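Local atomic coordinates of B12-binding domain-containing protein (Kitasatospora setae, PDB entry 6WTE), a protein that binds cobalamin and a [4Fe-4S] cluster and catalyses, as the radical SAM methylase TsrM, a methyl transfer, probably to tryptophan, by a non-radical route. Residues 29-34 / 193-198; 163-168 / 176-181; 330-335 / 361-366; 434-439 / 445-450. One frame throughout, in Å; residues are numbered along the deposited sequence. Where two conformers were deposited one is given.

Contact 1 of 4, residues 29-34 / 193-198; sequences LEDEGF and QLSVYR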
# COMPACT_ATOMS: atom_id res chain seq x y z
N LEU A 29 -14.27 -2.24 17.05
CA LEU A 29 -14.51 -1.45 18.25
C LEU A 29 -15.99 -1.39 18.60
O LEU A 29 -16.37 -1.55 19.76
CB LEU A 29 -13.94 -0.05 18.06
CG LEU A 29 -12.43 0.09 18.18
CD1 LEU A 29 -12.03 1.46 17.69
CD2 LEU A 29 -12.00 -0.12 19.63
N GLU A 30 -16.85 -1.19 17.60
CA GLU A 30 -18.28 -1.16 17.86
C GLU A 30 -18.78 -2.51 18.38
O GLU A 30 -19.61 -2.56 19.29
CB GLU A 30 -19.05 -0.76 16.60
CG GLU A 30 -18.88 0.71 16.22
CD GLU A 30 -19.70 1.10 15.01
OE1 GLU A 30 -20.08 0.19 14.24
OE2 GLU A 30 -19.96 2.30 14.83
N ASP A 31 -18.28 -3.61 17.81
CA ASP A 31 -18.70 -4.93 18.26
C ASP A 31 -18.27 -5.21 19.70
O ASP A 31 -18.90 -6.04 20.36
CB ASP A 31 -18.14 -6.02 17.33
CG ASP A 31 -18.84 -6.04 15.97
OD1 ASP A 31 -19.79 -5.26 15.76
OD2 ASP A 31 -18.44 -6.86 15.12
N GLU A 32 -17.22 -4.54 20.18
CA GLU A 32 -16.77 -4.68 21.56
C GLU A 32 -17.38 -3.64 22.49
O GLU A 32 -16.94 -3.53 23.64
CB GLU A 32 -15.24 -4.59 21.62
CG GLU A 32 -14.53 -5.79 21.00
CD GLU A 32 -14.77 -7.07 21.76
OE1 GLU A 32 -14.94 -7.01 23.00
OE2 GLU A 32 -14.80 -8.15 21.13
N GLY A 33 -18.36 -2.88 22.02
CA GLY A 33 -19.10 -1.99 22.88
C GLY A 33 -18.63 -0.56 22.94
O GLY A 33 -19.09 0.20 23.80
N PHE A 34 -17.73 -0.15 22.04
CA PHE A 34 -17.26 1.22 22.02
C PHE A 34 -18.06 2.05 21.02
O PHE A 34 -18.61 1.53 20.05
CB PHE A 34 -15.77 1.28 21.68
CG PHE A 34 -14.90 0.65 22.72
CD1 PHE A 34 -14.54 1.37 23.86
CD2 PHE A 34 -14.48 -0.66 22.59
CE1 PHE A 34 -13.76 0.78 24.83
CE2 PHE A 34 -13.70 -1.25 23.56
CZ PHE A 34 -13.33 -0.53 24.68
N GLN A 193 -10.72 -12.40 11.56
CA GLN A 193 -11.04 -13.28 10.44
C GLN A 193 -12.52 -13.63 10.36
O GLN A 193 -12.91 -14.37 9.46
CB GLN A 193 -10.23 -14.57 10.55
CG GLN A 193 -8.73 -14.37 10.61
CD GLN A 193 -8.00 -15.67 10.87
OE1 GLN A 193 -7.55 -15.93 11.98
NE2 GLN A 193 -7.90 -16.50 9.84
N LEU A 194 -13.34 -13.12 11.27
CA LEU A 194 -14.74 -13.52 11.37
C LEU A 194 -15.71 -12.46 10.88
O LEU A 194 -16.65 -12.77 10.15
CB LEU A 194 -15.08 -13.89 12.82
CG LEU A 194 -14.30 -15.05 13.43
CD1 LEU A 194 -14.66 -15.25 14.89
CD2 LEU A 194 -14.56 -16.32 12.64
N SER A 195 -15.52 -11.20 11.27
CA SER A 195 -16.58 -10.22 11.11
C SER A 195 -16.73 -9.77 9.67
O SER A 195 -15.78 -9.80 8.88
CB SER A 195 -16.32 -8.98 11.98
OG SER A 195 -15.99 -9.34 13.30
N VAL A 196 -17.95 -9.36 9.33
CA VAL A 196 -18.18 -8.54 8.14
C VAL A 196 -17.82 -7.11 8.50
O VAL A 196 -18.34 -6.55 9.47
CB VAL A 196 -19.64 -8.65 7.68
CG1 VAL A 196 -19.91 -7.68 6.54
CG2 VAL A 196 -19.98 -10.08 7.27
N TYR A 197 -16.91 -6.51 7.74
CA TYR A 197 -16.54 -5.13 7.99
C TYR A 197 -17.65 -4.23 7.46
O TYR A 197 -18.02 -4.32 6.29
CB TYR A 197 -15.20 -4.79 7.35
CG TYR A 197 -14.06 -5.75 7.70
CD1 TYR A 197 -14.02 -6.41 8.92
CD2 TYR A 197 -13.05 -6.00 6.79
CE1 TYR A 197 -12.99 -7.30 9.22
CE2 TYR A 197 -12.02 -6.86 7.08
CZ TYR A 197 -11.99 -7.51 8.29
OH TYR A 197 -10.95 -8.38 8.56
N ARG A 198 -18.22 -3.40 8.34
CA ARG A 198 -19.37 -2.59 7.94
C ARG A 198 -18.89 -1.41 7.10
O ARG A 198 -18.00 -0.65 7.52
CB ARG A 198 -20.15 -2.14 9.17
CG ARG A 198 -20.89 -3.30 9.83
CD ARG A 198 -21.81 -2.88 10.97
NE ARG A 198 -21.06 -2.45 12.15
CZ ARG A 198 -20.65 -3.27 13.12
NH1 ARG A 198 -20.93 -4.56 13.07
NH2 ARG A 198 -19.98 -2.77 14.15
O HOH W 1 -15.58 -7.57 15.14

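Contact 2 of 4, residues 163-168 / 176-181; sequences VPPAVL and QPAEPT. With EDO (1,2-ethanediol), chain I.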
# COMPACT_ATOMS: atom_id res chain seq x y z
N VAL A 163 5.53 -4.21 23.68
CA VAL A 163 5.09 -5.36 24.47
C VAL A 163 5.10 -6.60 23.59
O VAL A 163 4.54 -6.57 22.48
CB VAL A 163 3.68 -5.12 25.04
CG1 VAL A 163 3.25 -6.28 25.91
CG2 VAL A 163 3.62 -3.78 25.81
N PRO A 164 5.70 -7.71 24.02
CA PRO A 164 5.78 -8.89 23.16
C PRO A 164 4.40 -9.45 22.87
O PRO A 164 3.50 -9.39 23.72
CB PRO A 164 6.62 -9.87 23.99
CG PRO A 164 7.32 -9.04 25.01
CD PRO A 164 6.41 -7.90 25.30
N PRO A 165 4.21 -10.00 21.68
CA PRO A 165 2.94 -10.68 21.41
C PRO A 165 2.84 -11.92 22.28
O PRO A 165 3.85 -12.49 22.71
CB PRO A 165 3.03 -11.04 19.92
CG PRO A 165 4.49 -11.15 19.67
CD PRO A 165 5.14 -10.11 20.55
N ALA A 166 1.60 -12.31 22.59
CA ALA A 166 1.41 -13.52 23.39
C ALA A 166 1.50 -14.78 22.53
O ALA A 166 1.88 -15.84 23.05
CB ALA A 166 0.07 -13.47 24.12
N VAL A 167 1.18 -14.69 21.25
CA VAL A 167 1.28 -15.81 20.32
C VAL A 167 2.67 -15.79 19.71
O VAL A 167 3.00 -14.90 18.92
CB VAL A 167 0.20 -15.76 19.24
CG1 VAL A 167 0.42 -16.86 18.22
CG2 VAL A 167 -1.19 -15.87 19.86
N LEU A 168 3.49 -16.78 20.05
CA LEU A 168 4.85 -16.89 19.55
C LEU A 168 4.95 -18.07 18.60
O LEU A 168 4.22 -19.06 18.73
CB LEU A 168 5.84 -17.07 20.70
CG LEU A 168 5.87 -15.96 21.76
CD1 LEU A 168 6.81 -16.31 22.89
CD2 LEU A 168 6.27 -14.63 21.12
N GLN A 176 9.77 -19.19 20.16
CA GLN A 176 10.79 -18.25 19.73
C GLN A 176 10.48 -16.88 20.31
O GLN A 176 9.39 -16.33 20.04
CB GLN A 176 10.84 -18.18 18.20
CG GLN A 176 11.06 -19.53 17.53
CD GLN A 176 12.38 -20.17 17.93
OE1 GLN A 176 12.40 -21.27 18.49
NE2 GLN A 176 13.48 -19.49 17.65
N PRO A 177 11.37 -16.29 21.10
CA PRO A 177 11.09 -14.97 21.68
C PRO A 177 10.89 -13.92 20.60
O PRO A 177 11.42 -14.03 19.49
CB PRO A 177 12.34 -14.67 22.52
CG PRO A 177 12.98 -16.00 22.76
CD PRO A 177 12.67 -16.82 21.55
N ALA A 178 10.10 -12.91 20.93
CA ALA A 178 9.83 -11.85 19.96
C ALA A 178 11.05 -10.97 19.75
O ALA A 178 11.84 -10.72 20.67
CB ALA A 178 8.65 -11.00 20.42
N GLU A 179 11.19 -10.49 18.52
CA GLU A 179 12.19 -9.50 18.17
C GLU A 179 11.80 -8.14 18.75
O GLU A 179 10.62 -7.80 18.77
CB GLU A 179 12.32 -9.39 16.65
CG GLU A 179 13.16 -10.46 16.00
CD GLU A 179 14.58 -10.01 15.79
OE1 GLU A 179 15.27 -9.70 16.79
OE2 GLU A 179 15.01 -9.93 14.62
N PRO A 180 12.75 -7.36 19.27
CA PRO A 180 12.38 -6.04 19.82
C PRO A 180 11.73 -5.15 18.77
O PRO A 180 10.99 -4.23 19.12
CB PRO A 180 13.72 -5.46 20.30
CG PRO A 180 14.55 -6.67 20.59
CD PRO A 180 14.15 -7.71 19.58
N THR A 181 11.99 -5.40 17.48
CA THR A 181 11.38 -4.68 16.38
C THR A 181 10.04 -5.26 15.97
O THR A 181 9.33 -4.64 15.18
CB THR A 181 12.30 -4.69 15.16
OG1 THR A 181 12.46 -6.04 14.70
CG2 THR A 181 13.66 -4.08 15.49
C1 EDO I . 7.89 -14.40 17.72
O1 EDO I . 7.63 -15.78 18.02
C2 EDO I . 6.60 -13.73 17.26
O2 EDO I . 6.14 -14.35 16.05

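Contact 3 of 4, residues 330-335 / 361-366; sequences VNVGSD and ERLVRL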
# COMPACT_ATOMS: atom_id res chain seq x y z
N VAL A 330 -7.04 -7.66 -14.41
CA VAL A 330 -5.99 -8.25 -13.60
C VAL A 330 -4.73 -7.41 -13.77
O VAL A 330 -4.31 -7.14 -14.90
CB VAL A 330 -5.71 -9.72 -13.99
CG1 VAL A 330 -4.49 -10.26 -13.25
CG2 VAL A 330 -6.94 -10.58 -13.72
N ASN A 331 -4.16 -6.99 -12.65
CA ASN A 331 -2.87 -6.32 -12.60
C ASN A 331 -1.87 -7.32 -12.06
O ASN A 331 -2.10 -7.93 -11.01
CB ASN A 331 -2.96 -5.08 -11.70
CG ASN A 331 -1.80 -4.11 -11.92
OD1 ASN A 331 -0.75 -4.48 -12.43
ND2 ASN A 331 -2.00 -2.87 -11.51
N VAL A 332 -0.77 -7.55 -12.79
CA VAL A 332 0.20 -8.57 -12.43
C VAL A 332 1.57 -7.94 -12.21
O VAL A 332 2.07 -7.19 -13.06
CB VAL A 332 0.28 -9.70 -13.48
CG1 VAL A 332 0.63 -9.15 -14.85
CG2 VAL A 332 1.31 -10.73 -13.02
N GLY A 333 2.18 -8.24 -11.06
CA GLY A 333 3.53 -7.80 -10.76
C GLY A 333 4.59 -8.72 -11.32
O GLY A 333 5.33 -9.37 -10.57
N SER A 334 4.66 -8.81 -12.64
CA SER A 334 5.67 -9.65 -13.28
C SER A 334 7.08 -9.13 -12.99
O SER A 334 8.01 -9.92 -12.81
CB SER A 334 5.41 -9.72 -14.78
OG SER A 334 4.07 -10.10 -15.05
N ASP A 335 7.24 -7.81 -13.01
CA ASP A 335 8.40 -7.07 -12.50
C ASP A 335 9.63 -7.15 -13.39
O ASP A 335 10.26 -6.11 -13.64
CB ASP A 335 8.71 -7.51 -11.06
CG ASP A 335 7.70 -6.96 -10.07
OD1 ASP A 335 7.09 -5.91 -10.38
OD2 ASP A 335 7.51 -7.56 -8.99
N GLU A 361 2.86 -14.89 -19.62
CA GLU A 361 2.26 -15.12 -20.93
C GLU A 361 0.93 -15.85 -20.82
O GLU A 361 -0.04 -15.50 -21.50
CB GLU A 361 3.24 -15.91 -21.81
CG GLU A 361 2.76 -16.16 -23.22
CD GLU A 361 2.94 -14.97 -24.14
OE1 GLU A 361 1.96 -14.58 -24.82
OE2 GLU A 361 4.06 -14.41 -24.19
N ARG A 362 0.87 -16.89 -19.97
CA ARG A 362 -0.38 -17.62 -19.82
C ARG A 362 -1.45 -16.76 -19.16
O ARG A 362 -2.61 -16.78 -19.58
CB ARG A 362 -0.18 -18.91 -19.03
CG ARG A 362 -1.47 -19.73 -18.93
CD ARG A 362 -1.27 -21.08 -18.26
NE ARG A 362 -0.94 -20.97 -16.85
CZ ARG A 362 -0.95 -21.99 -16.00
NH1 ARG A 362 -1.29 -23.21 -16.43
NH2 ARG A 362 -0.64 -21.81 -14.73
N LEU A 363 -1.07 -15.99 -18.14
CA LEU A 363 -2.03 -15.10 -17.51
C LEU A 363 -2.66 -14.16 -18.53
O LEU A 363 -3.88 -14.00 -18.59
CB LEU A 363 -1.35 -14.30 -16.40
CG LEU A 363 -2.16 -13.31 -15.56
CD1 LEU A 363 -1.43 -13.11 -14.25
CD2 LEU A 363 -2.30 -11.96 -16.26
N VAL A 364 -1.82 -13.51 -19.34
CA VAL A 364 -2.33 -12.53 -20.29
C VAL A 364 -3.21 -13.21 -21.33
O VAL A 364 -4.29 -12.72 -21.66
CB VAL A 364 -1.16 -11.76 -20.93
CG1 VAL A 364 -1.66 -10.90 -22.09
CG2 VAL A 364 -0.47 -10.89 -19.88
N ARG A 365 -2.79 -14.38 -21.82
CA ARG A 365 -3.60 -15.11 -22.81
C ARG A 365 -4.96 -15.48 -22.23
O ARG A 365 -6.00 -15.25 -22.86
CB ARG A 365 -2.89 -16.36 -23.30
CG ARG A 365 -3.83 -17.26 -24.11
CD ARG A 365 -3.13 -18.50 -24.66
NE ARG A 365 -2.57 -19.35 -23.61
CZ ARG A 365 -3.24 -20.31 -22.98
NH1 ARG A 365 -4.52 -20.54 -23.26
NH2 ARG A 365 -2.63 -21.03 -22.04
N LEU A 366 -4.97 -16.12 -21.06
CA LEU A 366 -6.23 -16.55 -20.45
C LEU A 366 -7.16 -15.37 -20.22
O LEU A 366 -8.37 -15.47 -20.43
CB LEU A 366 -5.95 -17.29 -19.14
CG LEU A 366 -5.25 -18.65 -19.22
CD1 LEU A 366 -4.97 -19.18 -17.82
CD2 LEU A 366 -6.07 -19.66 -20.03

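Contact 4 of 4, residues 434-439 / 445-450; sequences PGLQSN and IVLKPL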
# COMPACT_ATOMS: atom_id res chain seq x y z
N PRO A 434 27.26 0.81 -2.90
CA PRO A 434 26.96 1.19 -4.29
C PRO A 434 25.46 1.24 -4.53
O PRO A 434 24.69 0.42 -4.02
CB PRO A 434 27.62 0.08 -5.12
CG PRO A 434 28.72 -0.44 -4.25
CD PRO A 434 28.21 -0.32 -2.83
N GLY A 435 25.04 2.22 -5.32
CA GLY A 435 23.66 2.33 -5.71
C GLY A 435 22.77 3.07 -4.73
O GLY A 435 21.64 3.41 -5.09
N LEU A 436 23.25 3.32 -3.51
CA LEU A 436 22.51 4.10 -2.53
C LEU A 436 22.42 5.55 -2.97
O LEU A 436 23.42 6.14 -3.41
CB LEU A 436 23.20 4.00 -1.17
CG LEU A 436 22.45 4.09 0.14
CD1 LEU A 436 21.30 3.11 0.12
CD2 LEU A 436 23.41 3.73 1.24
N GLN A 437 21.24 6.15 -2.83
CA GLN A 437 21.03 7.50 -3.34
C GLN A 437 19.94 8.19 -2.53
O GLN A 437 18.98 7.55 -2.08
CB GLN A 437 20.63 7.47 -4.83
CG GLN A 437 20.68 8.81 -5.56
CD GLN A 437 19.42 9.66 -5.40
OE1 GLN A 437 18.36 9.17 -4.99
NE2 GLN A 437 19.52 10.94 -5.73
N SER A 438 20.08 9.50 -2.38
CA SER A 438 19.01 10.34 -1.87
C SER A 438 19.18 11.74 -2.43
O SER A 438 20.30 12.26 -2.48
CB SER A 438 18.98 10.40 -0.34
OG SER A 438 17.89 11.21 0.08
N ASN A 439 18.06 12.35 -2.85
CA ASN A 439 18.12 13.67 -3.46
C ASN A 439 18.62 14.74 -2.51
O ASN A 439 19.13 15.77 -2.97
CB ASN A 439 16.75 14.08 -3.98
CG ASN A 439 16.29 13.24 -5.15
OD1 ASN A 439 17.07 12.49 -5.74
ND2 ASN A 439 15.02 13.37 -5.49
N ILE A 445 25.86 8.23 2.12
CA ILE A 445 24.84 7.69 3.01
C ILE A 445 25.43 6.45 3.69
O ILE A 445 25.69 5.44 3.03
CB ILE A 445 23.56 7.35 2.24
CG1 ILE A 445 23.01 8.60 1.56
CG2 ILE A 445 22.52 6.76 3.18
CD1 ILE A 445 21.86 8.32 0.60
N VAL A 446 25.61 6.52 5.00
CA VAL A 446 26.20 5.43 5.77
C VAL A 446 25.10 4.87 6.66
O VAL A 446 24.78 5.44 7.71
CB VAL A 446 27.40 5.89 6.60
CG1 VAL A 446 27.92 4.75 7.44
CG2 VAL A 446 28.50 6.43 5.68
N LEU A 447 24.55 3.72 6.27
CA LEU A 447 23.51 3.06 7.04
C LEU A 447 24.11 2.14 8.09
O LEU A 447 25.27 1.73 8.00
CB LEU A 447 22.59 2.25 6.12
CG LEU A 447 21.89 3.02 5.00
CD1 LEU A 447 21.05 2.06 4.16
CD2 LEU A 447 21.03 4.13 5.60
N LYS A 448 23.29 1.81 9.09
CA LYS A 448 23.67 0.91 10.16
C LYS A 448 22.74 -0.30 10.17
O LYS A 448 21.52 -0.12 10.14
CB LYS A 448 23.61 1.63 11.53
CG LYS A 448 24.55 2.83 11.63
CD LYS A 448 24.28 3.70 12.86
CE LYS A 448 24.60 2.97 14.15
NZ LYS A 448 24.62 3.92 15.32
N PRO A 449 23.27 -1.52 10.19
CA PRO A 449 22.42 -2.69 10.41
C PRO A 449 21.75 -2.61 11.77
O PRO A 449 22.25 -1.97 12.70
CB PRO A 449 23.40 -3.87 10.35
CG PRO A 449 24.59 -3.34 9.61
CD PRO A 449 24.68 -1.89 9.97
N LEU A 450 20.61 -3.30 11.89
CA LEU A 450 19.80 -3.24 13.10
C LEU A 450 20.60 -3.55 14.36
O LEU A 450 20.44 -2.89 15.39
CB LEU A 450 18.62 -4.21 12.98
CG LEU A 450 17.83 -4.46 14.26
CD1 LEU A 450 17.12 -3.19 14.74
CD2 LEU A 450 16.82 -5.58 14.06

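Contact 1 of 4, residues 29-34 / 193-198
Arg198 bends at chi3 (-71°), and this turn carries its guanidinium group to the last turn of helix 20-31, where the acid groups of Glu30 and Asp31 lie. Both acids hold CG beside their own backbone N, and Glu30 then runs out extended, so that the two carboxylates meet the same end of the arginine. NH2 is shared between them: it lies 3.0 Å from Glu30 OE1 and 3.0 Å from Asp31 OD1. The first bond is fairly straight and uses the anti lone pair of OE1, with the carboxylate and guanidinium nearly coplanar (15° apart). Asp31 is turned more steeply, its plane 52° from the guanidinium. Its OD1 takes both terminal nitrogens end-on, with Arg198 NH1 at 3.0 Å on the syn lone pair and NH2 coming from above the carboxylate plane. A water donates to Asp31 OD2 (2.9 Å) and to Ser195 OG (2.6 Å), spanning a gap too long for direct bonding; Ser195 OG is also hydrogen-bonded to Asp192. Glu30 OE1 has a second cation in Arg200, while the backbone N of Arg198 bonds to Thr27 OG1 on the same helix. Replacing Arg198 by a leucine would probably leave Asp31 without its cation and Glu30 dependent on Arg200, with two like charges side by side. The result is a surface salt-bridge network that fastens the loop between strand 174-175 and helix 209-214 to a helix of the B12-binding domain, just where a Schellman motif with Gly33 as its C-prime residue ends that helix.

Contact 2 of 4, residues 163-168 / 176-181
Pro165 and Ala178 meet without any aromatic or charged plane between the two segments; the one planar group touched is the Gln176-Pro177 peptide, through its carbonyl O, and the prolines take part as puckered rings. The pyrrolidine of Pro165 offers its CD atom to the Ala178 methyl, CD to CB 3.6 Å, and its CG lies near C2 of a bound 1,2-ethanediol. Pro164 approaches the same methyl more loosely through its CB, 4.3 Å from Ala178 CB. Trp189, from outside the two segments, also packs against Pro165. The peptide oxygen of Gln176 is lined by Leu168: CB and CD2 each lie 3.7 Å from Gln176 O, with CG and CD1 scarcely farther. Leu168 has its CG beside its own backbone N (chi1 -59°), which lays the whole branched end alongside that oxygen and brings CD2 to 4.4 Å from Ala178 CB. The diol donates from O1 to Gln176 O at 2.7 Å and is also bonded to the backbone N of Thr169. Replacing Leu168 by a glycine would probably strip the apolar cover from the Gln176 carbonyl and open a gap beside Ala178. Backbone pairing of Gln176 with Thr169 continues next to this surface contact, which joins the chain entering strand 170-171 to the chain leaving strand 174-175. Chemically it is van der Waals packing of small apolar groups, with no direct polar bond between the segments; the diol's bond to Gln176 O is probably incidental to crystallisation.

Contact 3 of 4, residues 330-335 / 361-366
Leu363 alone carries the helix side of this contact, its two methyls divided between two valines of strand 327-335. CD1 lies 3.8 Å from Val332 CG2 and nearly as close to Val332 CB, while CD2 meets Val330 CG1 at 4.1 Å. The approaches differ: Val330 and Leu363 reach toward each other tip to tip, whereas Val332 and Leu363 slide past one another in opposite directions. The leucine has CG anti to its backbone N (chi1 -179°), which directs the fork toward the strand. In Val332, with CG1 between backbone N and carbonyl carbon (chi1 58°), CG2 stands anti to N and faces Leu363 CD1. All three residues are buried and wholly apolar here. Phe314 packs on Leu363, and Val376 of the next strand touches both Val332 and Val364. Asn331, between the valines, points away from the helix, and the side chain of Val332 is about 10 Å from the iron-sulfur cluster. Strand 327-335, helix 357-369 and the adjacent parallel strand 373-380 make a beta-alpha-beta crossover, the repeating motif of the TIM-barrel-like radical SAM core.

Contact 4 of 4, residues 434-439 / 445-450
Ile445 opens the second segment and has the largest share of the contact on that side, touching Leu436, Gln437 and Ser438. Its CG2 sits 3.7 Å from Leu436 CD2, and its CB lies hardly farther from the same methyl, the two side chains crossing at a slant. With CG1 beside its backbone N and the chain extended beyond (chi2 171°), Ile445 pushes CD1 on past the leucine to the backbone, where it rests 3.7 Å from both the carbonyl C of Gln437 and the N of Ser438. The CB of Ser438 is at the same 3.7 Å from that methyl, but the hydroxyl has its own partner, the carbonyl O of Leu473. The carbonyl O of Ile445 lies 3.4 Å from Leu436 CD2, although its hydrogen-bond partner is Thr432 OG1. After Val446, which turns away, Leu447 comes back to the shared side: its CD1 touches Leu436 CD2 at 4.1 Å and Leu436 CD1 at 4.2 Å. The CD2 methyl of Leu436 thus meets both Ile445 and Leu447, and helix 418-427 adds Ile423 and Cys427 against the same leucine; Cys427 also meets Leu447. Beyond this point the segment leaves the strand. Gln437 points the other way, and its amide NE2 donates to Asn439 OD1 at 2.9 Å, almost straight (169°) and in the carbonyl plane, while its OE1 bonds to Gln79. The chemistry is divided accordingly: aliphatic branches of Leu436, Ile445 and Leu447 pack together, polar groups are satisfied within residues 434-439 or by residues outside the pair, and what joins the two segments is apolar packing.

In the fold
Following the chain from the N terminus, contact 1 closes the longest loop, bringing residues 193-198 back to helix 20-31 of the B12-binding domain. Contact 2 lies within that loop, joining residues on either side of the short strands 170-171 and 174-175. Contact 3 comes later and in series, tying strand 327-335 to helix 357-369 of the radical SAM core. Contact 4 follows as a short closure after strand 436-437, whose sheet also contains the strand of contact 3, though the two contacts stay about 17 Å apart between nearest atoms. None cross. Contacts 2 and 4 alone touch, Thr181 CG2 packing on Leu450 CD1 at 3.7 Å, whereas contacts 1 and 4 lie on opposite sides of the chain's centre.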